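Local coordinates for protein COG0546: Predicted phosphatases (Streptococcus pneumoniae, PDB 2AH5) that is of unknown function but, as a haloacid dehalogenase-like hydrolase, probably acts as a phosphatase, at residues 16-21 and 182-187; 72-75 and 81-84; 53-58 and 66-71. One frame throughout, in Å; residues are numbered along the deposited sequence.

Overall arrangement
The three contacts run outward from the probable active site, where Asp10 and Asp12 fit the DxDx(T/V) pattern of HAD enzymes, into the helical cap. Interaction 1 joins the core loop 182-187 to 16-21, where the chain enters the cap. Interaction 2 ties the C-terminal half of helix 64-79 to the returning chain; its centre lies about 14 Å from that of interaction 1. The two meet through Asp17 N and Gln84 O, 2.7 Å apart, and Gly21 N and Glu82 O, 2.8 Å apart. Interaction 3, internal to the cap, shares helix 64-79 with interaction 2; their centres are about 16 Å apart, and that of interaction 1 is about 19 Å away from interaction 3.

Interaction 1 (16-21 and 182-187); sequences VDSSIG and WGFGEQ
Ser19 and Phe184 face each other with their CA atoms 8.3 Å apart, so the two backbones stay well separated and a single ring spans the gap. Phe184 sends its outer carbons CE1, CE2 and CZ into the bend formed by Asp17, Ser18 and Ser19, and supplies 83 of the 140 Å² buried here. Asp17 OD1 reaches the ring at its edge, close to its plane, 3.7 Å from Phe184 CZ; the carboxylate is turned 64° against the ring. Ser18 OG comes to the same rim near Phe184 CE2 at 3.6 Å, while its polar bond goes to Asp12. Ser19 adds a methylene contact, CB lying 3.9 Å from Phe184 CZ. This bend is the crossing from strand 16-17 into helix 19-33, the point at which a HAD core passes into its helical cap; 182-187 belongs to the core, following strand 176-180. Asp17 shapes the crossing as an Asx turn. Its CG stands opposite the backbone N (chi1 -174°), and OD1 is directed at Ser19, the first residue of the helix, accepting from Ser19 N at 3.1 Å, nearly along its C-O axis, with an N-H...O angle of 158°. Ser19 OG donates to the same OD1 over 2.7 Å, meeting its syn lone pair. Two donors from one residue together help fix the carboxylate's rotation just where it abuts the aromatic rim. On the other side of the contact, the backbone N of Phe184 bonds to Asp162 OD2, and the ring also touches Met47 in a cap loop.

Interaction 2 (72-75 and 81-84); sequences RSYY and YEAQ
Tyr74 and Glu82 meet at the edge of the phenol ring and not over either of its faces: Glu82 OE1 lies near the ring plane beside CE2 and the hydroxyl, and the carboxylate is turned 44° from that plane. Tyr74 OH donates to Glu82 OE1 over 2.7 Å, approaching from the syn side but 27° out of the carboxylate plane. The same oxygen is 3.4 Å from Tyr74 CE2, so it nestles against the rim of the ring next to the hydroxyl, whereas OE2 is farther from the hydroxyl, at 3.3 Å from Tyr74 OH, and is not bonded to it. The side chains cross at about a right angle. Tyr74 extends from helix 64-79 with CG trans to the backbone N (chi1 -178°), which points the ring toward the 81-84 side; the ring also touches Ala25 of helix 19-33. Glu82 points at the helix and is stretched out beyond CG, which brings OE1 to the hydroxyl. Its backbone is the centre of an inverse gamma turn, closed by a weak bond from Ala83 N to Tyr81 O of 3.1 Å. The contact thus joins the C-terminal half of a cap helix to the connection that leads into strand 84-85 and back to the core. Asn24 ND2, from helix 19-33, also bonds to Glu82 OE1 and makes a weak bond to Tyr74 OH. Gripped by a phenol and an amide, OE1 would hold negative charge readily, which probably favours the ionised form of Glu82 at this partly exposed surface.

Interaction 3 (53-58 and 66-71); sequences SSFATC and EAVQIY
Helix-to-helix packing inside the cap domain of this HAD-type fold brings Phe55, of helix 51-56, against one side of helix 64-79. The helices come close: Phe55 CA and Ala67 CA are 7.2 Å apart, a spacing that the small alanine side chain allows. Ala67 CB sits over the centre of one face of the Phe55 ring in a CH-pi contact, 3.6 Å from the centroid and only 5° off the ring normal. The Phe55 ring also borders the backbone of helix 64-79, with Phe55 CE1 3.7 Å from Ala67 O. Val68 CG2 comes in at a slant from the Ala67 side of the ring plane, 4.0 Å from Phe55 CD1, and only Tyr71 CB stands at the edge, 4.0 Å from Phe55 CZ. Ala67 and Tyr71 are one turn apart on the same helix, so one gives the ring a methyl floor and the other a stop at its far end. The ring of Tyr71, thrown away from its own backbone N (chi1 179°), is directed towards helix 19-33. There Phe26 meets both Phe55 and Tyr71 edge-to-face, which makes the contact part of an aromatic cluster joining three cap helices. Just beside Phe55 in the chain, Ser54 O accepts two bonds from Thr57, through N and through OG1, the latter 2.6 Å long and in the carbonyl plane.

Interaction 1 (16-21 and 182-187)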
# COMPACT_ATOMS: atom_id res chain seq x y z
N VAL A 16 -6.50 3.73 -0.72
CA VAL A 16 -6.85 3.99 -2.11
C VAL A 16 -7.26 2.71 -2.80
O VAL A 16 -6.50 1.75 -2.83
CB VAL A 16 -5.70 4.71 -2.90
CG1 VAL A 16 -6.13 4.90 -4.35
CG2 VAL A 16 -5.40 6.09 -2.26
N ASP A 17 -8.48 2.69 -3.34
CA ASP A 17 -8.89 1.64 -4.24
C ASP A 17 -8.34 1.92 -5.63
O ASP A 17 -9.02 2.51 -6.50
CB ASP A 17 -10.43 1.46 -4.27
CG ASP A 17 -10.84 0.27 -5.11
OD1 ASP A 17 -9.95 -0.34 -5.74
OD2 ASP A 17 -12.04 -0.07 -5.13
N SER A 18 -7.11 1.46 -5.85
CA SER A 18 -6.40 1.71 -7.10
C SER A 18 -6.65 0.56 -8.09
O SER A 18 -5.98 0.48 -9.13
CB SER A 18 -4.91 1.85 -6.81
OG SER A 18 -4.49 0.88 -5.86
N SER A 19 -7.56 -0.36 -7.75
CA SER A 19 -7.69 -1.64 -8.49
C SER A 19 -7.99 -1.49 -9.99
O SER A 19 -7.42 -2.23 -10.78
CB SER A 19 -8.71 -2.61 -7.87
OG SER A 19 -10.01 -2.05 -7.88
N ILE A 20 -8.88 -0.58 -10.37
CA ILE A 20 -9.19 -0.42 -11.81
C ILE A 20 -7.93 -0.07 -12.63
O ILE A 20 -7.65 -0.69 -13.65
CB ILE A 20 -10.36 0.56 -12.10
CG1 ILE A 20 -11.65 0.07 -11.42
CG2 ILE A 20 -10.61 0.64 -13.62
CD1 ILE A 20 -12.72 1.10 -11.31
N GLY A 21 -7.17 0.92 -12.18
CA GLY A 21 -5.95 1.31 -12.89
C GLY A 21 -4.84 0.26 -12.88
O GLY A 21 -4.11 0.13 -13.87
N TRP A 182 -10.77 -4.70 3.95
CA TRP A 182 -11.59 -4.09 2.88
C TRP A 182 -10.78 -3.93 1.59
O TRP A 182 -11.30 -3.45 0.56
CB TRP A 182 -12.18 -2.73 3.31
CG TRP A 182 -11.16 -1.64 3.52
CD1 TRP A 182 -10.47 -0.96 2.56
CD2 TRP A 182 -10.76 -1.07 4.78
NE1 TRP A 182 -9.65 -0.01 3.14
CE2 TRP A 182 -9.80 -0.07 4.50
CE3 TRP A 182 -11.11 -1.33 6.11
CZ2 TRP A 182 -9.17 0.67 5.51
CZ3 TRP A 182 -10.48 -0.59 7.12
CH2 TRP A 182 -9.53 0.40 6.81
N GLY A 183 -9.51 -4.33 1.64
CA GLY A 183 -8.56 -4.07 0.55
C GLY A 183 -8.17 -5.29 -0.24
O GLY A 183 -8.99 -6.19 -0.48
N PHE A 184 -6.90 -5.33 -0.65
CA PHE A 184 -6.47 -6.29 -1.67
C PHE A 184 -5.98 -7.62 -1.11
O PHE A 184 -6.19 -8.66 -1.74
CB PHE A 184 -5.48 -5.65 -2.66
CG PHE A 184 -6.00 -4.37 -3.30
CD1 PHE A 184 -7.37 -4.19 -3.53
CD2 PHE A 184 -5.12 -3.38 -3.70
CE1 PHE A 184 -7.85 -3.02 -4.11
CE2 PHE A 184 -5.59 -2.21 -4.31
CZ PHE A 184 -6.96 -2.02 -4.49
N GLY A 185 -5.37 -7.59 0.08
CA GLY A 185 -4.91 -8.81 0.71
C GLY A 185 -6.06 -9.58 1.34
O GLY A 185 -7.09 -9.00 1.71
N GLU A 186 -5.87 -10.90 1.46
CA GLU A 186 -6.90 -11.79 2.01
C GLU A 186 -6.74 -11.93 3.53
O GLU A 186 -5.62 -12.07 4.03
CB GLU A 186 -6.82 -13.17 1.35
CG GLU A 186 -6.74 -13.14 -0.18
CD GLU A 186 -8.10 -13.04 -0.86
OE1 GLU A 186 -9.04 -12.44 -0.28
OE2 GLU A 186 -8.23 -13.57 -1.98
N GLN A 187 -7.86 -11.94 4.25
CA GLN A 187 -7.87 -11.97 5.72
C GLN A 187 -7.10 -13.17 6.29
O GLN A 187 -6.40 -13.04 7.29
CB GLN A 187 -9.31 -11.94 6.26
CG GLN A 187 -9.44 -11.90 7.78
CD GLN A 187 -10.86 -11.61 8.26
OE1 GLN A 187 -11.79 -11.51 7.45
NE2 GLN A 187 -11.03 -11.46 9.58

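Interaction 2 (72-75 and 81-84)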
# COMPACT_ATOMS: atom_id res chain seq x y z
N ARG A 72 4.36 0.34 -16.67
CA ARG A 72 4.56 1.68 -16.13
C ARG A 72 4.13 2.76 -17.12
O ARG A 72 3.63 3.82 -16.69
CB ARG A 72 5.99 1.87 -15.66
CG ARG A 72 6.39 0.90 -14.57
CD ARG A 72 7.42 1.51 -13.67
NE ARG A 72 7.70 0.68 -12.50
CZ ARG A 72 6.86 0.47 -11.48
NH1 ARG A 72 5.64 1.01 -11.48
NH2 ARG A 72 7.22 -0.31 -10.46
N SER A 73 4.26 2.47 -18.42
CA SER A 73 3.79 3.34 -19.50
C SER A 73 2.28 3.57 -19.52
O SER A 73 1.81 4.65 -19.91
CB SER A 73 4.27 2.83 -20.89
OG SER A 73 3.38 1.87 -21.47
N TYR A 74 1.50 2.55 -19.14
CA TYR A 74 0.09 2.76 -18.96
C TYR A 74 -0.15 3.44 -17.60
O TYR A 74 -0.92 4.40 -17.49
CB TYR A 74 -0.69 1.44 -19.06
CG TYR A 74 -2.18 1.62 -18.92
CD1 TYR A 74 -3.02 1.73 -20.04
CD2 TYR A 74 -2.76 1.73 -17.66
CE1 TYR A 74 -4.40 1.91 -19.90
CE2 TYR A 74 -4.13 1.93 -17.51
CZ TYR A 74 -4.95 2.01 -18.63
OH TYR A 74 -6.30 2.22 -18.47
N TYR A 75 0.53 2.96 -16.56
CA TYR A 75 0.17 3.37 -15.19
C TYR A 75 0.41 4.86 -14.92
O TYR A 75 -0.46 5.55 -14.36
CB TYR A 75 0.86 2.50 -14.14
CG TYR A 75 0.15 2.65 -12.82
CD1 TYR A 75 -1.04 1.98 -12.58
CD2 TYR A 75 0.63 3.52 -11.85
CE1 TYR A 75 -1.76 2.15 -11.40
CE2 TYR A 75 -0.09 3.72 -10.65
CZ TYR A 75 -1.27 3.01 -10.44
OH TYR A 75 -1.97 3.17 -9.27
N TYR A 81 -4.79 7.48 -12.38
CA TYR A 81 -6.07 8.23 -12.28
C TYR A 81 -7.30 7.33 -12.19
O TYR A 81 -8.41 7.80 -11.88
CB TYR A 81 -6.24 9.18 -13.49
CG TYR A 81 -5.07 10.07 -13.67
CD1 TYR A 81 -4.19 9.90 -14.75
CD2 TYR A 81 -4.79 11.08 -12.73
CE1 TYR A 81 -3.09 10.72 -14.89
CE2 TYR A 81 -3.69 11.89 -12.87
CZ TYR A 81 -2.85 11.72 -13.94
OH TYR A 81 -1.78 12.55 -14.05
N GLU A 82 -7.11 6.06 -12.50
CA GLU A 82 -8.18 5.08 -12.39
C GLU A 82 -8.12 4.48 -10.98
O GLU A 82 -7.75 3.31 -10.78
CB GLU A 82 -8.03 4.02 -13.48
CG GLU A 82 -8.05 4.67 -14.87
CD GLU A 82 -7.90 3.70 -16.02
OE1 GLU A 82 -7.00 2.84 -15.98
OE2 GLU A 82 -8.71 3.81 -16.97
N ALA A 83 -8.51 5.33 -10.03
CA ALA A 83 -8.36 5.07 -8.61
C ALA A 83 -9.33 5.98 -7.85
O ALA A 83 -9.72 7.04 -8.35
CB ALA A 83 -6.94 5.33 -8.18
N GLN A 84 -9.73 5.55 -6.66
CA GLN A 84 -10.69 6.28 -5.85
C GLN A 84 -10.49 5.86 -4.39
O GLN A 84 -10.08 4.73 -4.10
CB GLN A 84 -12.11 5.97 -6.33
CG GLN A 84 -12.57 4.54 -6.07
CD GLN A 84 -13.86 4.18 -6.82
OE1 GLN A 84 -13.89 4.12 -8.07
NE2 GLN A 84 -14.93 3.92 -6.07

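Interaction 3 (53-58 and 66-71)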
# COMPACT_ATOMS: atom_id res chain seq x y z
N SER A 53 7.84 -9.83 -9.75
CA SER A 53 7.39 -11.12 -9.23
C SER A 53 6.08 -11.60 -9.85
O SER A 53 5.95 -12.78 -10.22
CB SER A 53 7.26 -11.06 -7.71
OG SER A 53 7.10 -12.38 -7.20
N SER A 54 5.11 -10.70 -9.97
CA SER A 54 3.85 -11.01 -10.63
C SER A 54 4.03 -11.43 -12.08
O SER A 54 3.51 -12.46 -12.48
CB SER A 54 2.87 -9.85 -10.53
OG SER A 54 2.49 -9.67 -9.17
N PHE A 55 4.75 -10.62 -12.86
CA PHE A 55 4.99 -10.95 -14.26
C PHE A 55 5.77 -12.26 -14.42
O PHE A 55 5.57 -12.99 -15.39
CB PHE A 55 5.74 -9.82 -14.98
CG PHE A 55 4.84 -8.66 -15.41
CD1 PHE A 55 5.18 -7.36 -15.06
CD2 PHE A 55 3.70 -8.88 -16.18
CE1 PHE A 55 4.39 -6.28 -15.47
CE2 PHE A 55 2.89 -7.81 -16.58
CZ PHE A 55 3.23 -6.50 -16.22
N ALA A 56 6.65 -12.56 -13.48
CA ALA A 56 7.34 -13.86 -13.50
C ALA A 56 6.36 -15.05 -13.45
O ALA A 56 6.62 -16.10 -14.03
CB ALA A 56 8.38 -13.95 -12.39
N THR A 57 5.21 -14.88 -12.80
CA THR A 57 4.23 -15.97 -12.76
C THR A 57 3.63 -16.35 -14.12
O THR A 57 3.13 -17.47 -14.29
CB THR A 57 3.11 -15.76 -11.71
OG1 THR A 57 2.26 -14.67 -12.11
CG2 THR A 57 3.71 -15.49 -10.32
N CYS A 58 3.67 -15.44 -15.10
CA CYS A 58 2.94 -15.67 -16.35
C CYS A 58 3.69 -15.33 -17.64
O CYS A 58 3.13 -15.49 -18.73
CB CYS A 58 1.60 -14.91 -16.31
SG CYS A 58 1.78 -13.19 -15.85
N GLU A 66 10.71 -5.87 -20.20
CA GLU A 66 9.82 -5.23 -21.19
C GLU A 66 8.41 -5.06 -20.62
O GLU A 66 7.79 -3.99 -20.77
CB GLU A 66 9.75 -6.08 -22.47
CG GLU A 66 8.82 -5.53 -23.56
CD GLU A 66 8.64 -6.51 -24.72
OE1 GLU A 66 9.16 -7.63 -24.66
OE2 GLU A 66 7.93 -6.17 -25.69
N ALA A 67 7.90 -6.12 -20.01
CA ALA A 67 6.57 -6.07 -19.35
C ALA A 67 6.49 -4.95 -18.31
O ALA A 67 5.54 -4.18 -18.31
CB ALA A 67 6.22 -7.41 -18.73
N VAL A 68 7.49 -4.86 -17.42
CA VAL A 68 7.52 -3.79 -16.41
C VAL A 68 7.53 -2.40 -17.05
O VAL A 68 6.80 -1.51 -16.62
CB VAL A 68 8.72 -3.97 -15.43
CG1 VAL A 68 8.86 -2.76 -14.49
CG2 VAL A 68 8.51 -5.24 -14.64
N GLN A 69 8.35 -2.22 -18.08
CA GLN A 69 8.36 -0.96 -18.81
C GLN A 69 7.00 -0.59 -19.38
O GLN A 69 6.55 0.54 -19.20
CB GLN A 69 9.42 -0.97 -19.91
CG GLN A 69 9.48 0.34 -20.71
CD GLN A 69 10.52 0.28 -21.83
OE1 GLN A 69 11.64 -0.14 -21.60
NE2 GLN A 69 10.15 0.70 -23.03
N ILE A 70 6.35 -1.53 -20.05
CA ILE A 70 5.06 -1.28 -20.69
C ILE A 70 4.00 -0.96 -19.61
O ILE A 70 3.26 0.02 -19.71
CB ILE A 70 4.63 -2.46 -21.61
CG1 ILE A 70 5.55 -2.58 -22.84
CG2 ILE A 70 3.17 -2.32 -22.07
CD1 ILE A 70 5.48 -3.96 -23.52
N TYR A 71 3.96 -1.78 -18.56
CA TYR A 71 3.05 -1.54 -17.44
C TYR A 71 3.14 -0.10 -16.92
O TYR A 71 2.14 0.58 -16.73
CB TYR A 71 3.36 -2.54 -16.32
CG TYR A 71 2.49 -2.35 -15.08
CD1 TYR A 71 1.41 -3.17 -14.83
CD2 TYR A 71 2.77 -1.33 -14.17
CE1 TYR A 71 0.62 -3.00 -13.69
CE2 TYR A 71 1.99 -1.14 -13.05
CZ TYR A 71 0.92 -1.97 -12.81
OH TYR A 71 0.15 -1.75 -11.67